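Local coordinates for hypothetical protein Paer03002360 (Pseudomonas aeruginosa, PDB 2ERV), which hydrolyses the ester bond at the 3 position of lipid A in the bacterial outer membrane, releasing the primary fatty acyl chain, at residues Thr38-Ala43 with Phe78-Ile83; Gly14-Leu19 with Ile139-Leu144; Ala63-Tyr68 with Glu105-Ala110. All coordinates share one frame; numbering follows the deposited sequence.

Contact 1 of 3, residues Thr38-Ala43 with Phe78-Ile83; sequences TGYWDA and FIEAGI. With CXE (pentaethylene glycol monodecyl ether), chain D.
Tyr40 overlaps the carboxylate of Glu80 at the far end of its ring, where the phenol hydroxyl donates a hydrogen bond from Tyr40 OH to Glu80 OE1 of 2.6 Å. The hydroxyl meets Glu80 OE1 from the syn side, 32° out of the carboxylate plane. Ring and carboxylate planes stand 46° apart. Glu80 OE1 lies in the plane of the ring, at its edge, and comes within 3.3 Å of Tyr40 CE1. The two side chains cross at about a right angle. Glu80 rises from its strand with CG between the backbone N and the carbonyl carbon (chi1 69°) and then runs extended, which carries OE1 over to the phenol. Both residues are buried, and the hydrogen bond gives the phenol hydroxyl a partner inside the barrel. Asp42 CG lies at the Tyr40 ring edge too, while Lys147 makes a cation-pi contact with the ring; Glu80 OE2 has in addition a long, weak ion pair with Arg107. On the outside, Trp41 CZ2 lies 3.8 Å from O17 of a bound detergent molecule, and Ile83 CG1 is 3.7 Å from O26 of the same molecule. Strand 57-70 runs between these two strands in the sheet, so the bond spans next-but-one neighbours. Polar side chains linked along the inner face of the wall, with an apolar surface facing detergent, are characteristic of an outer-membrane beta-barrel.

Contact 2 of 3, residues Gly14-Leu19 with Ile139-Leu144; sequences GMTYRL and IESYSL. With CXE (pentaethylene glycol monodecyl ether), chain E.
Thr16 meets Ser141 with every atom of its side chain. Its CB lies 3.5 Å from Ser141 OG, the methyl CG2 packs against the same oxygen at 3.6 Å, and the hydroxyl forms a hydrogen bond between Thr16 OG1 and Ser141 OG of 2.8 Å, in which either oxygen could be the donor. On the other strand Ser141 OG is anti to the backbone N (chi1 176°), reaching across toward the threonine. The CA atoms of Thr16 and Ser141 are 6.6 Å apart, and both side chains are buried, packed also against Trp48. Strand 2-9 lies between the two strands in the sheet and pairs with both.

Met15 and Tyr142 border a bound detergent molecule. Met15, its chain bent at the second and third torsions, brings CE to 3.6 Å from O11 of the detergent, and Tyr142 CB is 3.8 Å from its O20. Glu140, next to Ser141, belongs to the charge relay system, and its OE2 is hydrogen-bonded to ND1 of the catalytic His126. The inward hydroxyl pair and Glu140, on the other side of the strand, are consistent with the alternation of side chains along a barrel strand, here beside the Ser-His-Glu catalytic triad of PagL.

Contact 3 of 3, residues Ala63-Tyr68 with Glu105-Ala110; sequences APVFVY and EDRIGA. With CA (calcium ion), chain C; CXE (pentaethylene glycol monodecyl ether), chain E.
Glu105 points toward strand 57-70, and its OE1 lies 3.4 Å from the methyl CB of Ala63. Its chain stays extended to the carboxylate, whose other oxygen is taken by Arg18 in a salt bridge and by Ser61 in a hydrogen bond. Asp106 faces the other way and binds a calcium ion through Asp106 OD2 at 2.5 Å. Arg107 turns inward again: the methyl CG2 of Val65 sits over the centre of one guanidinium face, 3.6 Å from Arg107 CZ. The bend at chi3 (-69°) helps lay the flat group against this methyl. The alternation of inward Glu105 and Arg107 with outward Asp106 and Ile108 is that of a transmembrane beta-barrel strand; strand 75-88 lies between the two, and the axes of segments 63-68 and 105-110 differ in direction by 28°. Asp42 forms the salt bridge to Arg107 NH1, whereas the ion pair from Arg107 NH1 to Glu105 OE1 is long at 3.7 Å. Arg18 and Arg123 also bring like charge close to Arg107, which the surrounding carboxylates probably help to offset. Ile108 points outward, and its CD1 approaches O26 of a bound detergent molecule to 3.8 Å; the backbone of Gly109 is close to the same oxygen.

From the N terminus, residues 14-19 come first and pair with 139-144 near the C terminus, so contact 2 closes the longest loop and both other contacts nest inside it. Within that loop contacts 1 and 3 cross: 38-43 is followed by 63-68, then 78-83, then 105-110, and their centres lie about 4 Å apart. Strands 35-48, 57-70, 75-88 and 102-114 are successive neighbours in one wall of the barrel, while contact 2 joins the second strand, 15-24, to the last, 139-149, across strand 2-9. Arg18 joins contact 2 to both others, with a salt bridge to Asp42 on the side of contact 1.

Contact 1 of 3, residues Thr38-Ala43 with Phe78-Ile83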
loop_
_atom_site.group_PDB
_atom_site.type_symbol
_atom_site.label_atom_id
_atom_site.label_comp_id
_atom_site.label_asym_id
_atom_site.label_seq_id
_atom_site.Cartn_x
_atom_site.Cartn_y
_atom_site.Cartn_z
ATOM N N THR A 38 -15.312 -4.675 -4.749
ATOM C CA THR A 38 -14.829 -3.912 -5.889
ATOM C C THR A 38 -13.303 -3.872 -5.861
ATOM O O THR A 38 -12.690 -4.757 -5.241
ATOM C CB THR A 38 -15.507 -2.494 -5.933
ATOM O OG1 THR A 38 -15.141 -1.870 -7.174
ATOM C CG2 THR A 38 -15.010 -1.548 -4.816
ATOM N N GLY A 39 -12.684 -2.886 -6.522
ATOM C CA GLY A 39 -11.231 -2.723 -6.389
ATOM C C GLY A 39 -10.659 -1.601 -7.214
ATOM O O GLY A 39 -11.408 -0.824 -7.876
ATOM N N TYR A 40 -9.330 -1.509 -7.180
ATOM C CA TYR A 40 -8.622 -0.478 -7.930
ATOM C C TYR A 40 -7.198 -0.899 -8.254
ATOM O O TYR A 40 -6.637 -1.803 -7.595
ATOM C CB TYR A 40 -8.676 0.891 -7.235
ATOM C CG TYR A 40 -8.014 0.937 -5.867
ATOM C CD1 TYR A 40 -8.725 0.580 -4.717
ATOM C CD2 TYR A 40 -6.694 1.327 -5.736
ATOM C CE1 TYR A 40 -8.113 0.655 -3.433
ATOM C CE2 TYR A 40 -6.070 1.380 -4.506
ATOM C CZ TYR A 40 -6.772 1.044 -3.362
ATOM O OH TYR A 40 -6.138 1.143 -2.150
ATOM N N TRP A 41 -6.625 -0.261 -9.278
ATOM C CA TRP A 41 -5.238 -0.497 -9.586
ATOM C C TRP A 41 -4.497 0.566 -8.815
ATOM O O TRP A 41 -4.875 1.707 -8.866
ATOM C CB TRP A 41 -4.969 -0.269 -11.063
ATOM C CG TRP A 41 -5.656 -1.228 -11.961
ATOM C CD1 TRP A 41 -6.700 -0.968 -12.824
ATOM C CD2 TRP A 41 -5.345 -2.610 -12.109
ATOM N NE1 TRP A 41 -7.054 -2.121 -13.492
ATOM C CE2 TRP A 41 -6.223 -3.140 -13.085
ATOM C CE3 TRP A 41 -4.378 -3.457 -11.542
ATOM C CZ2 TRP A 41 -6.183 -4.487 -13.477
ATOM C CZ3 TRP A 41 -4.319 -4.793 -11.960
ATOM C CH2 TRP A 41 -5.218 -5.289 -12.916
ATOM N N ASP A 42 -3.431 0.188 -8.142
ATOM C CA ASP A 42 -2.722 1.128 -7.279
ATOM C C ASP A 42 -1.223 1.211 -7.683
ATOM O O ASP A 42 -0.504 0.197 -7.667
ATOM C CB ASP A 42 -2.862 0.703 -5.817
ATOM C CG ASP A 42 -2.534 1.840 -4.862
ATOM O OD1 ASP A 42 -2.932 2.985 -5.151
ATOM O OD2 ASP A 42 -1.919 1.710 -3.796
ATOM N N ALA A 43 -0.785 2.409 -8.042
ATOM C CA ALA A 43 0.634 2.703 -8.337
ATOM C C ALA A 43 1.213 3.537 -7.173
ATOM O O ALA A 43 0.574 4.496 -6.711
ATOM C CB ALA A 43 0.754 3.466 -9.655
ATOM N N PHE A 78 -14.589 0.735 4.594
ATOM C CA PHE A 78 -14.114 -0.257 3.626
ATOM C C PHE A 78 -12.946 -1.017 4.208
ATOM O O PHE A 78 -12.249 -0.499 5.086
ATOM C CB PHE A 78 -13.721 0.392 2.275
ATOM C CG PHE A 78 -12.492 1.300 2.345
ATOM C CD1 PHE A 78 -12.654 2.678 2.480
ATOM C CD2 PHE A 78 -11.189 0.782 2.234
ATOM C CE1 PHE A 78 -11.542 3.529 2.532
ATOM C CE2 PHE A 78 -10.061 1.635 2.304
ATOM C CZ PHE A 78 -10.240 3.006 2.443
ATOM N N ILE A 79 -12.749 -2.237 3.728
ATOM C CA ILE A 79 -11.494 -2.949 3.986
ATOM C C ILE A 79 -10.862 -3.307 2.636
ATOM O O ILE A 79 -11.557 -3.443 1.609
ATOM C CB ILE A 79 -11.765 -4.173 4.881
ATOM C CG1 ILE A 79 -12.952 -4.974 4.340
ATOM C CG2 ILE A 79 -12.200 -3.685 6.257
ATOM C CD1 ILE A 79 -13.185 -6.306 5.079
ATOM N N GLU A 80 -9.538 -3.409 2.587
ATOM C CA GLU A 80 -8.926 -3.739 1.325
ATOM C C GLU A 80 -7.756 -4.724 1.497
ATOM O O GLU A 80 -7.184 -4.850 2.588
ATOM C CB GLU A 80 -8.496 -2.454 0.595
ATOM C CG GLU A 80 -7.333 -1.742 1.261
ATOM C CD GLU A 80 -6.832 -0.496 0.525
ATOM O OE1 GLU A 80 -7.597 0.196 -0.227
ATOM O OE2 GLU A 80 -5.640 -0.193 0.726
ATOM N N ALA A 81 -7.407 -5.407 0.414
ATOM C CA ALA A 81 -6.281 -6.383 0.388
ATOM C C ALA A 81 -5.789 -6.511 -1.017
ATOM O O ALA A 81 -6.587 -6.570 -1.952
ATOM C CB ALA A 81 -6.764 -7.797 0.859
ATOM N N GLY A 82 -4.475 -6.606 -1.210
ATOM C CA GLY A 82 -4.055 -6.764 -2.560
ATOM C C GLY A 82 -2.694 -7.389 -2.537
ATOM O O GLY A 82 -2.070 -7.484 -1.486
ATOM N N ILE A 83 -2.291 -7.846 -3.708
ATOM C CA ILE A 83 -0.974 -8.380 -3.937
ATOM C C ILE A 83 -0.438 -7.739 -5.165
ATOM O O ILE A 83 -1.083 -7.780 -6.231
ATOM C CB ILE A 83 -1.051 -9.912 -4.131
ATOM C CG1 ILE A 83 -2.177 -10.284 -5.129
ATOM C CG2 ILE A 83 -1.372 -10.581 -2.805
HETATM C C15 CXE D . -11.620 -4.382 -14.713
HETATM C C16 CXE D . -11.224 -5.253 -13.517
HETATM O O17 CXE D . -9.822 -5.528 -13.549
HETATM C C18 CXE D . -9.523 -6.903 -13.360
HETATM C C19 CXE D . -8.962 -7.143 -11.964
HETATM O O20 CXE D . -7.806 -8.005 -12.007
HETATM C C21 CXE D . -7.730 -8.874 -10.879
HETATM C C22 CXE D . -6.455 -9.687 -10.960
HETATM O O23 CXE D . -5.974 -9.970 -9.648
HETATM C C24 CXE D . -4.718 -10.646 -9.718
HETATM C C25 CXE D . -4.373 -11.309 -8.390
HETATM O O26 CXE D . -3.008 -11.719 -8.456
#

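Contact 2 of 3, residues Gly14-Leu19 with Ile139-Leu144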
loop_
_atom_site.group_PDB
_atom_site.type_symbol
_atom_site.label_atom_id
_atom_site.label_comp_id
_atom_site.label_asym_id
_atom_site.label_seq_id
_atom_site.Cartn_x
_atom_site.Cartn_y
_atom_site.Cartn_z
ATOM N N GLY A 14 11.576 3.026 11.278
ATOM C CA GLY A 14 12.011 4.036 10.311
ATOM C C GLY A 14 10.782 4.601 9.588
ATOM O O GLY A 14 9.776 3.916 9.450
ATOM N N MET A 15 10.864 5.831 9.097
ATOM C CA MET A 15 9.695 6.511 8.434
ATOM C C MET A 15 9.584 6.037 6.989
ATOM O O MET A 15 10.590 5.693 6.407
ATOM C CB MET A 15 9.936 8.021 8.391
ATOM C CG MET A 15 9.956 8.730 9.768
ATOM S SD MET A 15 8.468 8.333 10.732
ATOM C CE MET A 15 7.126 8.970 9.716
ATOM N N THR A 16 8.376 6.012 6.439
ATOM C CA THR A 16 8.162 5.769 5.043
ATOM C C THR A 16 7.213 6.838 4.607
ATOM O O THR A 16 6.384 7.341 5.415
ATOM C CB THR A 16 7.451 4.416 4.785
ATOM O OG1 THR A 16 6.186 4.414 5.475
ATOM C CG2 THR A 16 8.224 3.234 5.399
ATOM N N TYR A 17 7.314 7.217 3.346
ATOM C CA TYR A 17 6.445 8.276 2.833
ATOM C C TYR A 17 6.049 7.788 1.478
ATOM O O TYR A 17 6.934 7.418 0.717
ATOM C CB TYR A 17 7.251 9.593 2.677
ATOM C CG TYR A 17 7.832 10.100 3.969
ATOM C CD1 TYR A 17 7.063 10.865 4.857
ATOM C CD2 TYR A 17 9.144 9.798 4.319
ATOM C CE1 TYR A 17 7.608 11.322 6.069
ATOM C CE2 TYR A 17 9.697 10.246 5.506
ATOM C CZ TYR A 17 8.931 11.000 6.365
ATOM O OH TYR A 17 9.496 11.409 7.543
ATOM N N ARG A 18 4.756 7.815 1.139
ATOM C CA ARG A 18 4.306 7.211 -0.110
ATOM C C ARG A 18 3.393 8.129 -0.877
ATOM O O ARG A 18 2.455 8.695 -0.316
ATOM C CB ARG A 18 3.572 5.880 0.156
ATOM C CG ARG A 18 3.063 5.195 -1.130
ATOM C CD ARG A 18 2.192 4.022 -0.782
ATOM N NE ARG A 18 1.512 3.432 -1.940
ATOM C CZ ARG A 18 1.726 2.210 -2.399
ATOM N NH1 ARG A 18 2.629 1.430 -1.822
ATOM N NH2 ARG A 18 1.013 1.758 -3.445
ATOM N N LEU A 19 3.649 8.273 -2.166
ATOM C CA LEU A 19 2.724 9.040 -3.011
ATOM C C LEU A 19 2.171 8.055 -4.003
ATOM O O LEU A 19 2.923 7.208 -4.477
ATOM C CB LEU A 19 3.500 10.124 -3.751
ATOM C CG LEU A 19 3.885 11.375 -2.967
ATOM C CD1 LEU A 19 4.747 12.283 -3.914
ATOM C CD2 LEU A 19 2.617 12.161 -2.496
ATOM N N ILE A 139 10.521 -6.186 4.402
ATOM C CA ILE A 139 10.346 -4.943 5.148
ATOM C C ILE A 139 8.845 -4.576 5.070
ATOM O O ILE A 139 8.113 -5.018 4.160
ATOM C CB ILE A 139 11.206 -3.813 4.526
ATOM C CG1 ILE A 139 11.319 -2.561 5.467
ATOM C CG2 ILE A 139 10.683 -3.466 3.158
ATOM C CD1 ILE A 139 12.375 -1.530 5.027
ATOM N N GLU A 140 8.401 -3.752 6.011
ATOM C CA GLU A 140 6.979 -3.460 6.136
ATOM C C GLU A 140 6.816 -1.970 6.288
ATOM O O GLU A 140 7.759 -1.300 6.748
ATOM C CB GLU A 140 6.394 -4.135 7.386
ATOM C CG GLU A 140 6.338 -5.682 7.353
ATOM C CD GLU A 140 7.681 -6.359 7.661
ATOM O OE1 GLU A 140 8.315 -5.992 8.679
ATOM O OE2 GLU A 140 8.100 -7.281 6.878
ATOM N N SER A 141 5.627 -1.481 5.947
ATOM C CA SER A 141 5.254 -0.079 6.144
ATOM C C SER A 141 3.823 -0.080 6.744
ATOM O O SER A 141 2.893 -0.691 6.200
ATOM C CB SER A 141 5.297 0.690 4.806
ATOM O OG SER A 141 4.834 2.049 4.963
ATOM N N TYR A 142 3.677 0.546 7.902
ATOM C CA TYR A 142 2.366 0.702 8.570
ATOM C C TYR A 142 1.997 2.179 8.532
ATOM O O TYR A 142 2.676 2.999 9.163
ATOM C CB TYR A 142 2.467 0.231 10.038
ATOM C CG TYR A 142 2.993 -1.199 10.172
ATOM C CD1 TYR A 142 2.119 -2.283 10.090
ATOM C CD2 TYR A 142 4.344 -1.455 10.400
ATOM C CE1 TYR A 142 2.576 -3.609 10.188
ATOM C CE2 TYR A 142 4.809 -2.774 10.531
ATOM C CZ TYR A 142 3.904 -3.838 10.423
ATOM O OH TYR A 142 4.315 -5.159 10.510
ATOM N N SER A 143 0.943 2.533 7.774
ATOM C CA SER A 143 0.754 3.941 7.408
ATOM C C SER A 143 -0.680 4.469 7.533
ATOM O O SER A 143 -1.602 3.705 7.578
ATOM C CB SER A 143 1.254 4.187 5.988
ATOM O OG SER A 143 0.468 3.469 5.042
ATOM N N LEU A 144 -0.807 5.788 7.619
ATOM C CA LEU A 144 -2.070 6.468 7.548
ATOM C C LEU A 144 -2.059 7.107 6.156
ATOM O O LEU A 144 -1.012 7.623 5.746
ATOM C CB LEU A 144 -2.130 7.526 8.657
ATOM C CG LEU A 144 -3.562 8.162 8.677
HETATM C C10 CXE E . 5.245 8.136 13.266
HETATM O O11 CXE E . 4.721 7.643 12.032
HETATM C C12 CXE E . 3.810 6.574 12.264
HETATM C C13 CXE E . 2.425 6.945 11.742
HETATM O O14 CXE E . 1.843 5.757 11.212
HETATM C C15 CXE E . 0.566 5.448 11.751
HETATM C C16 CXE E . 0.442 3.943 11.856
HETATM O O17 CXE E . -0.843 3.585 11.390
HETATM C C18 CXE E . -1.319 2.379 11.979
HETATM C C19 CXE E . -1.593 1.335 10.907
HETATM O O20 CXE E . -1.110 0.079 11.384
HETATM C C21 CXE E . -2.112 -0.939 11.507
HETATM C C22 CXE E . -2.743 -1.163 10.145
HETATM O O23 CXE E . -3.545 -2.341 10.145
HETATM C C24 CXE E . -4.328 -2.400 8.957
HETATM C C25 CXE E . -5.728 -2.743 9.411
HETATM O O26 CXE E . -6.353 -3.482 8.384
#

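Contact 3 of 3, residues Ala63-Tyr68 with Glu105-Ala110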
loop_
_atom_site.group_PDB
_atom_site.type_symbol
_atom_site.label_atom_id
_atom_site.label_comp_id
_atom_site.label_asym_id
_atom_site.label_seq_id
_atom_site.Cartn_x
_atom_site.Cartn_y
_atom_site.Cartn_z
ATOM N N ALA A 63 -0.123 -2.676 -7.890
ATOM C CA ALA A 63 -0.957 -3.764 -7.371
ATOM C C ALA A 63 -2.408 -3.617 -7.766
ATOM O O ALA A 63 -2.935 -2.482 -7.766
ATOM C CB ALA A 63 -0.851 -3.840 -5.787
ATOM N N PRO A 64 -3.066 -4.745 -8.104
ATOM C CA PRO A 64 -4.522 -4.786 -8.047
ATOM C C PRO A 64 -4.872 -4.843 -6.571
ATOM O O PRO A 64 -4.206 -5.564 -5.794
ATOM C CB PRO A 64 -4.892 -6.117 -8.752
ATOM C CG PRO A 64 -3.623 -6.993 -8.686
ATOM C CD PRO A 64 -2.485 -6.040 -8.538
ATOM N N VAL A 65 -5.854 -4.053 -6.162
ATOM C CA VAL A 65 -6.279 -4.025 -4.760
ATOM C C VAL A 65 -7.797 -4.266 -4.710
ATOM O O VAL A 65 -8.562 -3.474 -5.265
ATOM C CB VAL A 65 -5.965 -2.646 -4.092
ATOM C CG1 VAL A 65 -6.377 -2.633 -2.619
ATOM C CG2 VAL A 65 -4.438 -2.282 -4.238
ATOM N N PHE A 66 -8.217 -5.320 -4.029
ATOM C CA PHE A 66 -9.650 -5.628 -3.839
ATOM C C PHE A 66 -10.164 -4.835 -2.661
ATOM O O PHE A 66 -9.455 -4.648 -1.687
ATOM C CB PHE A 66 -9.838 -7.130 -3.563
ATOM C CG PHE A 66 -9.652 -7.978 -4.812
ATOM C CD1 PHE A 66 -10.731 -8.214 -5.673
ATOM C CD2 PHE A 66 -8.394 -8.462 -5.150
ATOM C CE1 PHE A 66 -10.561 -8.952 -6.840
ATOM C CE2 PHE A 66 -8.211 -9.221 -6.318
ATOM C CZ PHE A 66 -9.302 -9.457 -7.152
ATOM N N VAL A 67 -11.423 -4.420 -2.742
ATOM C CA VAL A 67 -11.997 -3.593 -1.689
ATOM C C VAL A 67 -13.325 -4.148 -1.374
ATOM O O VAL A 67 -14.133 -4.348 -2.291
ATOM C CB VAL A 67 -12.160 -2.113 -2.196
ATOM C CG1 VAL A 67 -12.934 -1.228 -1.197
ATOM C CG2 VAL A 67 -10.773 -1.496 -2.460
ATOM N N TYR A 68 -13.615 -4.356 -0.098
ATOM C CA TYR A 68 -15.018 -4.529 0.238
ATOM C C TYR A 68 -15.525 -3.213 0.840
ATOM O O TYR A 68 -15.031 -2.773 1.873
ATOM C CB TYR A 68 -15.264 -5.711 1.199
ATOM C CG TYR A 68 -16.740 -6.003 1.283
ATOM C CD1 TYR A 68 -17.362 -6.888 0.370
ATOM C CD2 TYR A 68 -17.532 -5.340 2.204
ATOM C CE1 TYR A 68 -18.769 -7.145 0.446
ATOM C CE2 TYR A 68 -18.888 -5.537 2.241
ATOM C CZ TYR A 68 -19.495 -6.453 1.359
ATOM O OH TYR A 68 -20.840 -6.635 1.449
ATOM N N GLU A 105 4.556 -7.235 -3.170
ATOM C CA GLU A 105 3.940 -6.298 -2.240
ATOM C C GLU A 105 2.664 -6.957 -1.776
ATOM O O GLU A 105 1.823 -7.206 -2.614
ATOM C CB GLU A 105 3.518 -5.024 -2.980
ATOM C CG GLU A 105 2.868 -3.956 -2.089
ATOM C CD GLU A 105 2.482 -2.699 -2.867
ATOM O OE1 GLU A 105 1.732 -2.844 -3.868
ATOM O OE2 GLU A 105 2.953 -1.560 -2.498
ATOM N N ASP A 106 2.528 -7.271 -0.481
ATOM C CA ASP A 106 1.269 -7.789 0.100
ATOM C C ASP A 106 0.707 -6.742 1.029
ATOM O O ASP A 106 1.444 -6.232 1.886
ATOM C CB ASP A 106 1.548 -9.036 0.952
ATOM C CG ASP A 106 2.037 -10.219 0.132
ATOM O OD1 ASP A 106 1.476 -10.524 -0.946
ATOM O OD2 ASP A 106 3.052 -10.860 0.444
ATOM N N ARG A 107 -0.575 -6.397 0.871
ATOM C CA ARG A 107 -1.114 -5.297 1.651
ATOM C C ARG A 107 -2.520 -5.584 2.158
ATOM O O ARG A 107 -3.293 -6.314 1.508
ATOM C CB ARG A 107 -1.158 -4.019 0.796
ATOM C CG ARG A 107 -1.664 -4.282 -0.612
ATOM C CD ARG A 107 -1.349 -3.170 -1.576
ATOM N NE ARG A 107 -2.125 -1.984 -1.241
ATOM C CZ ARG A 107 -2.036 -0.846 -1.916
ATOM N NH1 ARG A 107 -1.177 -0.725 -2.909
ATOM N NH2 ARG A 107 -2.797 0.157 -1.587
ATOM N N ILE A 108 -2.831 -5.017 3.317
ATOM C CA ILE A 108 -4.221 -4.910 3.820
ATOM C C ILE A 108 -4.459 -3.504 4.308
ATOM O O ILE A 108 -3.514 -2.756 4.528
ATOM C CB ILE A 108 -4.506 -5.883 4.970
ATOM C CG1 ILE A 108 -3.480 -5.709 6.087
ATOM C CG2 ILE A 108 -4.464 -7.297 4.475
ATOM C CD1 ILE A 108 -3.951 -6.227 7.434
ATOM N N GLY A 109 -5.713 -3.128 4.496
ATOM C CA GLY A 109 -6.022 -1.759 4.825
ATOM C C GLY A 109 -7.499 -1.669 5.217
ATOM O O GLY A 109 -8.294 -2.584 4.925
ATOM N N ALA A 110 -7.852 -0.549 5.836
ATOM C CA ALA A 110 -9.229 -0.256 6.202
ATOM C C ALA A 110 -9.368 1.268 6.267
ATOM O O ALA A 110 -8.382 1.994 6.561
ATOM C CB ALA A 110 -9.543 -0.904 7.582
HETATM CA CA CA C . 2.403 -13.177 -0.033
HETATM C C10 CXE E . 5.245 8.136 13.266
HETATM O O11 CXE E . 4.721 7.643 12.032
HETATM C C12 CXE E . 3.810 6.574 12.264
HETATM C C13 CXE E . 2.425 6.945 11.742
HETATM O O14 CXE E . 1.843 5.757 11.212
HETATM C C15 CXE E . 0.566 5.448 11.751
HETATM C C16 CXE E . 0.442 3.943 11.856
HETATM O O17 CXE E . -0.843 3.585 11.390
HETATM C C18 CXE E . -1.319 2.379 11.979
HETATM C C19 CXE E . -1.593 1.335 10.907
HETATM O O20 CXE E . -1.110 0.079 11.384
HETATM C C21 CXE E . -2.112 -0.939 11.507
HETATM C C22 CXE E . -2.743 -1.163 10.145
HETATM O O23 CXE E . -3.545 -2.341 10.145
HETATM C C24 CXE E . -4.328 -2.400 8.957
HETATM C C25 CXE E . -5.728 -2.743 9.411
HETATM O O26 CXE E . -6.353 -3.482 8.384
#